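Local coordinates for pirin-like protein (Geobacillus kaustophilus, PDB 2P17) that is of unknown function but belongs to the pirin family, whose bicupin fold here binds one iron ion in its N-terminal domain, at residues 3-8 against 223-228; 8-13 against 212-217; 66-71 against 108-113. All blocks are in the same frame, centred on the assembly; numbering follows the deposited sequence.

Overall arrangement
The three contacts illustrate how a bicupin protein ties distant parts of its chain together through strand pairing. Contacts 1 and 2 hold the same element, the broken N-terminal strand 3-19: its start runs parallel to 224-231, and its next part antiparallel to 212-216. They touch each other, share Arg8 and have centres about 14 Å apart. Contact 3, about 30 Å from contact 1 between centres and on the opposite side of the chain's centre, closes a corner within the N-terminal cupin. All three are partly buried. Chemistry follows place: water-bridged amides and an arginine-threonine bond in contact 1, a guanidinium-aromatic stack in contact 2, and a histidine covered by isoleucine at a beta bulge in contact 3.

Contact 1: 3-8 against 223-228; sequences IQRRIR and EETELN
Ile3 and Gln4 add a short parallel strand to the edge of 224-228 in the C-terminal cupin domain, so that the very start of the chain is sewn to residues more than two hundred positions later. The ladder is brief: Ile3 N donates to Glu224 O, Ile3 O accepts from Glu226 N, and Arg5 N reaches Glu226 O at 2.8 Å in a nearly straight bond. Side chains then leave by two faces. With Ile3, Thr225 shares one face, while the CD1 methyl of Ile3 leans on the carboxylate end of Glu223, 3.6 Å from its CD; Glu223 OE2 is hydrogen-bonded to Asn220 ND2. On the other, Gln4 slants over Glu226, the amide and carboxylate planes 72° apart, and its NE2 makes only a weak bond to Glu226 OE1; the stronger partner of that nitrogen is Ala2 O. Waters complete this polar face: one accepts a hydrogen bond from Gln4 NE2 and donates one to Asn228 OD1, and another accepts from Asn228 N at 2.9 Å. The Gln4 and Asn228 side chains cross at about a right angle, their amide planes only modestly inclined to each other. Past the ladder, Arg5 CB and the Ile7 CD1 methyl both meet Leu227 CD1, the two methyls 4.0 Å apart. Arg5 turns the opposite way from Gln4, and a bend at chi2 (-139°) carries its guanidinium back to Thr225, whose OG1 is also bonded to Leu184 O. Arg5 NE points at Thr225 OG1 from 2.9 Å, with the oxygen only 2° out of the guanidinium plane.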
loop_
_atom_site.group_PDB
_atom_site.type_symbol
_atom_site.label_atom_id
_atom_site.label_comp_id
_atom_site.label_asym_id
_atom_site.label_seq_id
_atom_site.Cartn_x
_atom_site.Cartn_y
_atom_site.Cartn_z
ATOM N N ILE A 3 -8.664 -21.637 2.570
ATOM C CA ILE A 3 -9.852 -20.842 2.781
ATOM C C ILE A 3 -9.786 -19.642 1.833
ATOM O O ILE A 3 -8.802 -18.908 1.824
ATOM C CB ILE A 3 -9.953 -20.405 4.255
ATOM C CG1 ILE A 3 -10.206 -21.632 5.146
ATOM C CG2 ILE A 3 -11.036 -19.335 4.437
ATOM C CD1 ILE A 3 -9.891 -21.428 6.617
ATOM N N GLN A 4 -10.823 -19.476 1.018
ATOM C CA GLN A 4 -10.883 -18.402 0.024
ATOM C C GLN A 4 -11.478 -17.128 0.599
ATOM O O GLN A 4 -12.626 -17.117 1.069
ATOM C CB GLN A 4 -11.714 -18.837 -1.190
ATOM C CG GLN A 4 -11.125 -20.009 -1.953
ATOM C CD GLN A 4 -9.728 -19.722 -2.460
ATOM O OE1 GLN A 4 -9.496 -18.717 -3.144
ATOM N NE2 GLN A 4 -8.783 -20.590 -2.118
ATOM N N ARG A 5 -10.709 -16.044 0.546
ATOM C CA ARG A 5 -11.235 -14.748 0.945
ATOM C C ARG A 5 -12.271 -14.217 -0.046
ATOM O O ARG A 5 -12.208 -14.516 -1.248
ATOM C CB ARG A 5 -10.100 -13.746 1.124
ATOM C CG ARG A 5 -9.182 -14.110 2.293
ATOM C CD ARG A 5 -8.785 -12.880 3.086
ATOM N NE ARG A 5 -7.723 -13.163 4.053
ATOM C CZ ARG A 5 -7.381 -12.332 5.040
ATOM N NH1 ARG A 5 -8.015 -11.171 5.210
ATOM N NH2 ARG A 5 -6.390 -12.638 5.863
ATOM N N ARG A 6 -13.191 -13.419 0.489
ATOM C CA ARG A 6 -14.237 -12.740 -0.263
ATOM C C ARG A 6 -13.930 -11.248 -0.258
ATOM O O ARG A 6 -13.170 -10.760 0.591
ATOM C CB ARG A 6 -15.604 -12.980 0.404
ATOM C CG ARG A 6 -16.173 -14.375 0.216
ATOM C CD ARG A 6 -17.302 -14.639 1.197
ATOM N NE ARG A 6 -16.790 -14.958 2.528
ATOM C CZ ARG A 6 -16.816 -14.135 3.574
ATOM N NH1 ARG A 6 -17.348 -12.926 3.466
ATOM N NH2 ARG A 6 -16.313 -14.531 4.737
ATOM N N ILE A 7 -14.522 -10.524 -1.202
ATOM C CA ILE A 7 -14.513 -9.075 -1.188
ATOM C C ILE A 7 -15.733 -8.590 -0.414
ATOM O O ILE A 7 -16.882 -8.794 -0.840
ATOM C CB ILE A 7 -14.484 -8.478 -2.620
ATOM C CG1 ILE A 7 -13.246 -8.976 -3.398
ATOM C CG2 ILE A 7 -14.557 -6.938 -2.557
ATOM C CD1 ILE A 7 -11.908 -8.825 -2.648
ATOM N N ARG A 8 -15.486 -7.972 0.734
ATOM C CA ARG A 8 -16.578 -7.566 1.620
ATOM C C ARG A 8 -17.118 -6.172 1.310
ATOM O O ARG A 8 -18.226 -5.825 1.739
ATOM C CB ARG A 8 -16.169 -7.672 3.085
ATOM C CG ARG A 8 -15.022 -6.768 3.479
ATOM C CD ARG A 8 -14.694 -6.848 4.970
ATOM N NE ARG A 8 -13.611 -5.922 5.266
ATOM C CZ ARG A 8 -13.783 -4.639 5.566
ATOM N NH1 ARG A 8 -15.011 -4.142 5.664
ATOM N NH2 ARG A 8 -12.734 -3.857 5.783
ATOM N N GLU A 223 -5.326 -19.718 10.358
ATOM C CA GLU A 223 -5.884 -20.223 9.109
ATOM C C GLU A 223 -5.062 -19.772 7.914
ATOM O O GLU A 223 -4.572 -18.639 7.873
ATOM C CB GLU A 223 -7.336 -19.798 8.944
ATOM C CG GLU A 223 -8.226 -20.373 10.033
ATOM C CD GLU A 223 -9.665 -19.924 9.925
ATOM O OE1 GLU A 223 -9.925 -18.886 9.278
ATOM O OE2 GLU A 223 -10.539 -20.609 10.502
ATOM N N GLU A 224 -4.909 -20.664 6.942
ATOM C CA GLU A 224 -4.212 -20.325 5.713
ATOM C C GLU A 224 -5.286 -19.892 4.735
ATOM O O GLU A 224 -6.184 -20.671 4.409
ATOM C CB GLU A 224 -3.373 -21.518 5.198
ATOM C CG GLU A 224 -2.118 -21.799 6.053
ATOM C CD GLU A 224 -1.266 -23.010 5.600
ATOM O OE1 GLU A 224 -1.627 -23.683 4.605
ATOM O OE2 GLU A 224 -0.221 -23.292 6.261
ATOM N N THR A 225 -5.240 -18.622 4.321
ATOM C CA THR A 225 -6.242 -18.083 3.405
ATOM C C THR A 225 -5.607 -17.648 2.092
ATOM O O THR A 225 -4.395 -17.459 2.010
ATOM C CB THR A 225 -7.031 -16.872 3.989
ATOM O OG1 THR A 225 -6.209 -15.693 3.997
ATOM C CG2 THR A 225 -7.576 -17.162 5.407
ATOM N N GLU A 226 -6.442 -17.517 1.067
ATOM C CA GLU A 226 -5.989 -17.099 -0.255
ATOM C C GLU A 226 -6.961 -16.105 -0.861
ATOM O O GLU A 226 -8.167 -16.152 -0.587
ATOM C CB GLU A 226 -5.841 -18.317 -1.176
ATOM C CG GLU A 226 -4.568 -19.121 -0.897
ATOM C CD GLU A 226 -4.458 -20.414 -1.692
ATOM O OE1 GLU A 226 -5.420 -20.780 -2.389
ATOM O OE2 GLU A 226 -3.403 -21.074 -1.576
ATOM N N LEU A 227 -6.420 -15.185 -1.657
ATOM C CA LEU A 227 -7.241 -14.323 -2.492
ATOM C C LEU A 227 -6.951 -14.558 -3.964
ATOM O O LEU A 227 -5.809 -14.400 -4.422
ATOM C CB LEU A 227 -7.021 -12.855 -2.168
ATOM C CG LEU A 227 -7.950 -12.003 -3.040
ATOM C CD1 LEU A 227 -9.266 -11.774 -2.323
ATOM C CD2 LEU A 227 -7.313 -10.692 -3.409
ATOM N N ASN A 228 -7.999 -14.930 -4.690
ATOM C CA ASN A 228 -7.929 -15.157 -6.125
ATOM C C ASN A 228 -8.157 -13.867 -6.907
ATOM O O ASN A 228 -9.034 -13.074 -6.569
ATOM C CB ASN A 228 -8.963 -16.212 -6.552
ATOM C CG ASN A 228 -8.684 -17.586 -5.972
ATOM O OD1 ASN A 228 -7.565 -17.888 -5.556
ATOM N ND2 ASN A 228 -9.708 -18.430 -5.944
HETATM O O HOH W 1 -10.327 -15.793 -3.136
HETATM O O HOH W 2 -6.927 -20.093 -4.180
#

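Contact 2: 8-13 against 212-217; sequences RRVKTV and QALFFS
An antiparallel pairing of strands 8-12 and 212-216 carries the N-terminal strand along the edge of the C-terminal cupin, where Arg9 lies over the ring of Phe215. Their N-to-C directions differ by 164°, close to antiparallel. Val10 with Leu214 and Thr12 with Gln212 form non-hydrogen-bonded pairs, while Lys11 and Ala213 exchange both of their backbone bonds. Phe215 N to Arg9 O extends the ladder, and Arg8 N binds Phe215 O at 2.8 Å.

Arg9 shares the face of Phe215, and the Arg8 guanidinium reaches the same residue. Arg9 sets out with CG opposite its own backbone N (chi1 -178°) and folds at chi3, which lays the guanidinium flat on the ring. The planes are 25° apart, and Arg9 CZ sits 4.1 Å from the ring centroid, a cation-pi contact with NH2 over the ring centre. Lys11 CB meets the ring at its edge, 3.9 Å from Phe215 CE2. Arg8, extended from CG to NE, places its guanidinium with one face against Phe215 CB, while NE makes a weak bond to Phe216 O. Glu35 holds both arginines by salt bridges, and Tyr36 adds a hydrogen bond to Arg9 and meets the Phe215 ring. Stack and carboxylate together probably fix the rotation of the Arg9 group.

The other face is quieter. Val10 CG1 rests against the Gln212 amide, 3.6 Å from NE2, and also approaches Leu214 CD1. Gln212 and Thr12 lie side by side, and Gln212 NE2 donates to Thr12 OG1 at 2.9 Å, with the oxygen nearly in the amide plane; Gln212 OE1 is occupied by Lys209 N. Such strand addition, with the N-terminal strand adding to a sheet of the C-terminal domain, fits the interlocked bicupin fold of pirins.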
loop_
_atom_site.group_PDB
_atom_site.type_symbol
_atom_site.label_atom_id
_atom_site.label_comp_id
_atom_site.label_asym_id
_atom_site.label_seq_id
_atom_site.Cartn_x
_atom_site.Cartn_y
_atom_site.Cartn_z
ATOM N N ARG A 8 -15.486 -7.972 0.734
ATOM C CA ARG A 8 -16.578 -7.566 1.620
ATOM C C ARG A 8 -17.118 -6.172 1.310
ATOM O O ARG A 8 -18.226 -5.825 1.739
ATOM C CB ARG A 8 -16.169 -7.672 3.085
ATOM C CG ARG A 8 -15.022 -6.768 3.479
ATOM C CD ARG A 8 -14.694 -6.848 4.970
ATOM N NE ARG A 8 -13.611 -5.922 5.266
ATOM C CZ ARG A 8 -13.783 -4.639 5.566
ATOM N NH1 ARG A 8 -15.011 -4.142 5.664
ATOM N NH2 ARG A 8 -12.734 -3.857 5.783
ATOM N N ARG A 9 -16.350 -5.381 0.563
ATOM C CA ARG A 9 -16.768 -4.031 0.207
ATOM C C ARG A 9 -15.956 -3.506 -0.961
ATOM O O ARG A 9 -14.760 -3.790 -1.065
ATOM C CB ARG A 9 -16.612 -3.098 1.410
ATOM C CG ARG A 9 -17.062 -1.672 1.157
ATOM C CD ARG A 9 -17.345 -0.921 2.444
ATOM N NE ARG A 9 -16.157 -0.770 3.282
ATOM C CZ ARG A 9 -15.223 0.164 3.119
ATOM N NH1 ARG A 9 -15.288 1.046 2.124
ATOM N NH2 ARG A 9 -14.200 0.216 3.961
ATOM N N VAL A 10 -16.601 -2.743 -1.844
ATOM C CA VAL A 10 -15.930 -2.134 -2.990
ATOM C C VAL A 10 -16.068 -0.613 -2.922
ATOM O O VAL A 10 -17.175 -0.081 -3.070
ATOM C CB VAL A 10 -16.513 -2.626 -4.340
ATOM C CG1 VAL A 10 -15.801 -1.955 -5.519
ATOM C CG2 VAL A 10 -16.463 -4.151 -4.437
ATOM N N LYS A 11 -14.954 0.082 -2.696
ATOM C CA LYS A 11 -14.955 1.547 -2.605
ATOM C C LYS A 11 -14.456 2.184 -3.897
ATOM O O LYS A 11 -13.402 1.803 -4.409
ATOM C CB LYS A 11 -14.079 2.002 -1.421
ATOM C CG LYS A 11 -13.666 3.471 -1.432
ATOM C CD LYS A 11 -14.787 4.393 -0.998
ATOM C CE LYS A 11 -14.294 5.835 -0.900
ATOM N NZ LYS A 11 -15.414 6.802 -0.622
ATOM N N THR A 12 -15.192 3.176 -4.404
ATOM C CA THR A 12 -14.780 3.910 -5.583
ATOM C C THR A 12 -14.234 5.249 -5.111
ATOM O O THR A 12 -14.968 6.032 -4.500
ATOM C CB THR A 12 -15.965 4.115 -6.553
ATOM O OG1 THR A 12 -16.496 2.835 -6.920
ATOM C CG2 THR A 12 -15.501 4.838 -7.808
ATOM N N VAL A 13 -12.956 5.508 -5.384
ATOM C CA VAL A 13 -12.318 6.738 -4.922
ATOM C C VAL A 13 -12.926 7.940 -5.639
ATOM O O VAL A 13 -13.080 7.921 -6.862
ATOM C CB VAL A 13 -10.772 6.670 -5.106
ATOM C CG1 VAL A 13 -10.101 7.998 -4.749
ATOM C CG2 VAL A 13 -10.211 5.553 -4.242
ATOM N N GLN A 212 -10.697 1.753 -7.785
ATOM C CA GLN A 212 -11.453 1.117 -6.702
ATOM C C GLN A 212 -10.553 0.406 -5.716
ATOM O O GLN A 212 -9.525 -0.177 -6.099
ATOM C CB GLN A 212 -12.480 0.128 -7.255
ATOM C CG GLN A 212 -13.470 0.782 -8.216
ATOM C CD GLN A 212 -14.607 -0.136 -8.554
ATOM O OE1 GLN A 212 -14.393 -1.267 -8.999
ATOM N NE2 GLN A 212 -15.835 0.339 -8.345
ATOM N N ALA A 213 -10.961 0.468 -4.449
ATOM C CA ALA A 213 -10.370 -0.343 -3.384
ATOM C C ALA A 213 -11.324 -1.463 -3.019
ATOM O O ALA A 213 -12.521 -1.222 -2.806
ATOM C CB ALA A 213 -10.061 0.509 -2.169
ATOM N N LEU A 214 -10.797 -2.686 -2.950
ATOM C CA LEU A 214 -11.596 -3.882 -2.645
ATOM C C LEU A 214 -11.100 -4.447 -1.336
ATOM O O LEU A 214 -9.926 -4.774 -1.225
ATOM C CB LEU A 214 -11.483 -4.914 -3.772
ATOM C CG LEU A 214 -12.364 -4.682 -5.007
ATOM C CD1 LEU A 214 -11.922 -3.460 -5.807
ATOM C CD2 LEU A 214 -12.308 -5.909 -5.897
ATOM N N PHE A 215 -11.991 -4.516 -0.345
ATOM C CA PHE A 215 -11.611 -4.915 1.011
ATOM C C PHE A 215 -11.897 -6.381 1.231
ATOM O O PHE A 215 -12.905 -6.895 0.739
ATOM C CB PHE A 215 -12.364 -4.069 2.035
ATOM C CG PHE A 215 -11.991 -2.626 1.980
ATOM C CD1 PHE A 215 -10.978 -2.122 2.797
ATOM C CD2 PHE A 215 -12.601 -1.771 1.062
ATOM C CE1 PHE A 215 -10.604 -0.784 2.718
ATOM C CE2 PHE A 215 -12.234 -0.441 0.974
ATOM C CZ PHE A 215 -11.244 0.059 1.804
ATOM N N PHE A 216 -11.035 -7.048 2.002
ATOM C CA PHE A 216 -11.105 -8.496 2.161
ATOM C C PHE A 216 -11.886 -8.897 3.415
ATOM O O PHE A 216 -11.818 -8.229 4.437
ATOM C CB PHE A 216 -9.702 -9.141 2.243
ATOM C CG PHE A 216 -8.742 -8.708 1.161
ATOM C CD1 PHE A 216 -9.195 -8.349 -0.113
ATOM C CD2 PHE A 216 -7.362 -8.706 1.409
ATOM C CE1 PHE A 216 -8.296 -7.948 -1.096
ATOM C CE2 PHE A 216 -6.455 -8.315 0.421
ATOM C CZ PHE A 216 -6.923 -7.942 -0.839
ATOM N N SER A 217 -12.584 -10.028 3.314
ATOM C CA SER A 217 -13.165 -10.685 4.475
ATOM C C SER A 217 -12.110 -10.981 5.524
ATOM O O SER A 217 -10.945 -11.173 5.207
ATOM C CB SER A 217 -13.839 -12.001 4.056
ATOM O OG SER A 217 -12.956 -12.789 3.273
#

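Contact 3: 66-71 against 108-113; sequences VISGEL and TVHSLQ
Ile67 and Ser68 both face His110 across a classic beta bulge, the point where the chain leaving strand 60-66 turns a corner beside strand 109-117. Backbone bonds define it: His110 O accepts from Ile67 N at 2.7 Å and also from Ser68 N, the latter on a lone pair in the carbonyl plane. His110 N returns a bond to Ser68 O. Gly69 follows at positive phi (91°), where a side chain would collide with Thr108 O and Val109 CA; instead its CA lies 3.3 Å from Thr108 O in a CA-H...O contact.

Among the side chains, the main contact is a CH-pi interaction. Ile67 CD1 stands squarely over one face of the His110 imidazole, 3.4 Å from the ring centroid and 10° off its normal. Its chi2 of 169° stretches the isoleucine far enough to reach the ring centre, and the same methyl also meets Leu112 CG. A second apolar contact joins Val109 CG2 to Leu71 CD1, 4.1 Å apart, the two side chains crossing at about a right angle. Leu71 in turn touches Glu101, predicted to be an iron ligand.

Polar ends are joined by water. One molecule bridges Ser68 OG to His110 ND1, lying 2.8 Å from that nitrogen at the ring edge; another links Ser68 OG to Thr108 O. Glu44 takes the far nitrogen, NE2, so both ring nitrogens are engaged. Replacing His110 by an alanine would probably strip the Ile67 methyl of its aromatic platform and leave Glu44 without this partner. The bulged antiparallel corner belongs to the N-terminal cupin barrel, whose bound iron(III) ion lies about 11 Å from the Ser111 side chain.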
loop_
_atom_site.group_PDB
_atom_site.type_symbol
_atom_site.label_atom_id
_atom_site.label_comp_id
_atom_site.label_asym_id
_atom_site.label_seq_id
_atom_site.Cartn_x
_atom_site.Cartn_y
_atom_site.Cartn_z
ATOM N N VAL A 66 4.894 5.539 -5.596
ATOM C CA VAL A 66 4.809 6.541 -6.661
ATOM C C VAL A 66 4.242 5.894 -7.919
ATOM O O VAL A 66 4.849 4.980 -8.488
ATOM C CB VAL A 66 6.185 7.206 -6.932
ATOM C CG1 VAL A 66 6.110 8.132 -8.127
ATOM C CG2 VAL A 66 6.644 7.970 -5.702
ATOM N N ILE A 67 3.061 6.343 -8.335
ATOM C CA ILE A 67 2.445 5.825 -9.555
ATOM C C ILE A 67 3.153 6.418 -10.763
ATOM O O ILE A 67 3.544 5.689 -11.686
ATOM C CB ILE A 67 0.926 6.125 -9.604
ATOM C CG1 ILE A 67 0.220 5.569 -8.360
ATOM C CG2 ILE A 67 0.303 5.559 -10.898
ATOM C CD1 ILE A 67 -1.228 6.046 -8.187
ATOM N N SER A 68 3.333 7.740 -10.748
ATOM C CA SER A 68 3.996 8.440 -11.833
ATOM C C SER A 68 4.657 9.707 -11.305
ATOM O O SER A 68 4.319 10.199 -10.219
ATOM C CB SER A 68 3.009 8.768 -12.956
ATOM O OG SER A 68 1.993 9.649 -12.507
ATOM N N GLY A 69 5.606 10.233 -12.071
ATOM C CA GLY A 69 6.341 11.427 -11.676
ATOM C C GLY A 69 7.604 11.121 -10.894
ATOM O O GLY A 69 7.899 9.958 -10.594
ATOM N N GLU A 70 8.357 12.174 -10.590
ATOM C CA GLU A 70 9.621 12.050 -9.879
ATOM C C GLU A 70 9.495 12.771 -8.549
ATOM O O GLU A 70 9.227 13.974 -8.513
ATOM C CB GLU A 70 10.773 12.629 -10.706
ATOM C CG GLU A 70 10.946 11.983 -12.089
ATOM C CD GLU A 70 11.398 10.523 -12.045
ATOM O OE1 GLU A 70 12.003 10.095 -11.036
ATOM O OE2 GLU A 70 11.154 9.800 -13.041
ATOM N N LEU A 71 9.663 12.018 -7.465
ATOM C CA LEU A 71 9.473 12.553 -6.115
ATOM C C LEU A 71 10.797 12.768 -5.384
ATOM O O LEU A 71 11.671 11.906 -5.420
ATOM C CB LEU A 71 8.569 11.620 -5.292
ATOM C CG LEU A 71 8.098 12.064 -3.900
ATOM C CD1 LEU A 71 7.278 13.343 -3.985
ATOM C CD2 LEU A 71 7.289 10.973 -3.226
ATOM N N THR A 108 4.883 16.290 -12.141
ATOM C CA THR A 108 3.669 16.058 -11.366
ATOM C C THR A 108 3.744 14.646 -10.796
ATOM O O THR A 108 3.913 13.684 -11.540
ATOM C CB THR A 108 2.411 16.190 -12.234
ATOM O OG1 THR A 108 2.318 17.531 -12.735
ATOM C CG2 THR A 108 1.154 15.882 -11.425
ATOM N N VAL A 109 3.646 14.528 -9.475
ATOM C CA VAL A 109 3.673 13.223 -8.817
ATOM C C VAL A 109 2.265 12.725 -8.557
ATOM O O VAL A 109 1.433 13.456 -8.032
ATOM C CB VAL A 109 4.488 13.271 -7.503
ATOM C CG1 VAL A 109 4.331 11.982 -6.683
ATOM C CG2 VAL A 109 5.954 13.485 -7.812
ATOM N N HIS A 110 2.003 11.478 -8.950
ATOM C CA HIS A 110 0.790 10.771 -8.570
ATOM C C HIS A 110 1.234 9.673 -7.615
ATOM O O HIS A 110 2.026 8.818 -8.007
ATOM C CB HIS A 110 0.144 10.181 -9.832
ATOM C CG HIS A 110 -1.199 9.558 -9.616
ATOM N ND1 HIS A 110 -1.844 8.847 -10.604
ATOM C CD2 HIS A 110 -2.018 9.526 -8.538
ATOM C CE1 HIS A 110 -3.009 8.416 -10.149
ATOM N NE2 HIS A 110 -3.138 8.814 -8.895
ATOM N N SER A 111 0.750 9.714 -6.370
ATOM C CA SER A 111 1.217 8.774 -5.340
ATOM C C SER A 111 0.096 8.230 -4.470
ATOM O O SER A 111 -1.010 8.776 -4.425
ATOM C CB SER A 111 2.270 9.439 -4.444
ATOM O OG SER A 111 1.734 10.568 -3.775
ATOM N N LEU A 112 0.404 7.130 -3.791
ATOM C CA LEU A 112 -0.475 6.570 -2.765
ATOM C C LEU A 112 0.286 6.571 -1.456
ATOM O O LEU A 112 1.381 6.012 -1.396
ATOM C CB LEU A 112 -0.880 5.145 -3.123
ATOM C CG LEU A 112 -1.867 5.065 -4.281
ATOM C CD1 LEU A 112 -1.853 3.686 -4.894
ATOM C CD2 LEU A 112 -3.277 5.444 -3.799
ATOM N N GLN A 113 -0.278 7.203 -0.424
ATOM C CA GLN A 113 0.371 7.342 0.875
ATOM C C GLN A 113 -0.405 6.580 1.943
ATOM O O GLN A 113 -1.521 6.966 2.282
ATOM C CB GLN A 113 0.460 8.822 1.256
ATOM C CG GLN A 113 1.173 9.091 2.562
ATOM C CD GLN A 113 2.674 9.145 2.393
ATOM O OE1 GLN A 113 3.236 8.514 1.499
ATOM N NE2 GLN A 113 3.334 9.902 3.249
HETATM O O HOH W 3 -0.472 8.674 -12.987
HETATM O O HOH W 4 2.507 12.181 -13.260
#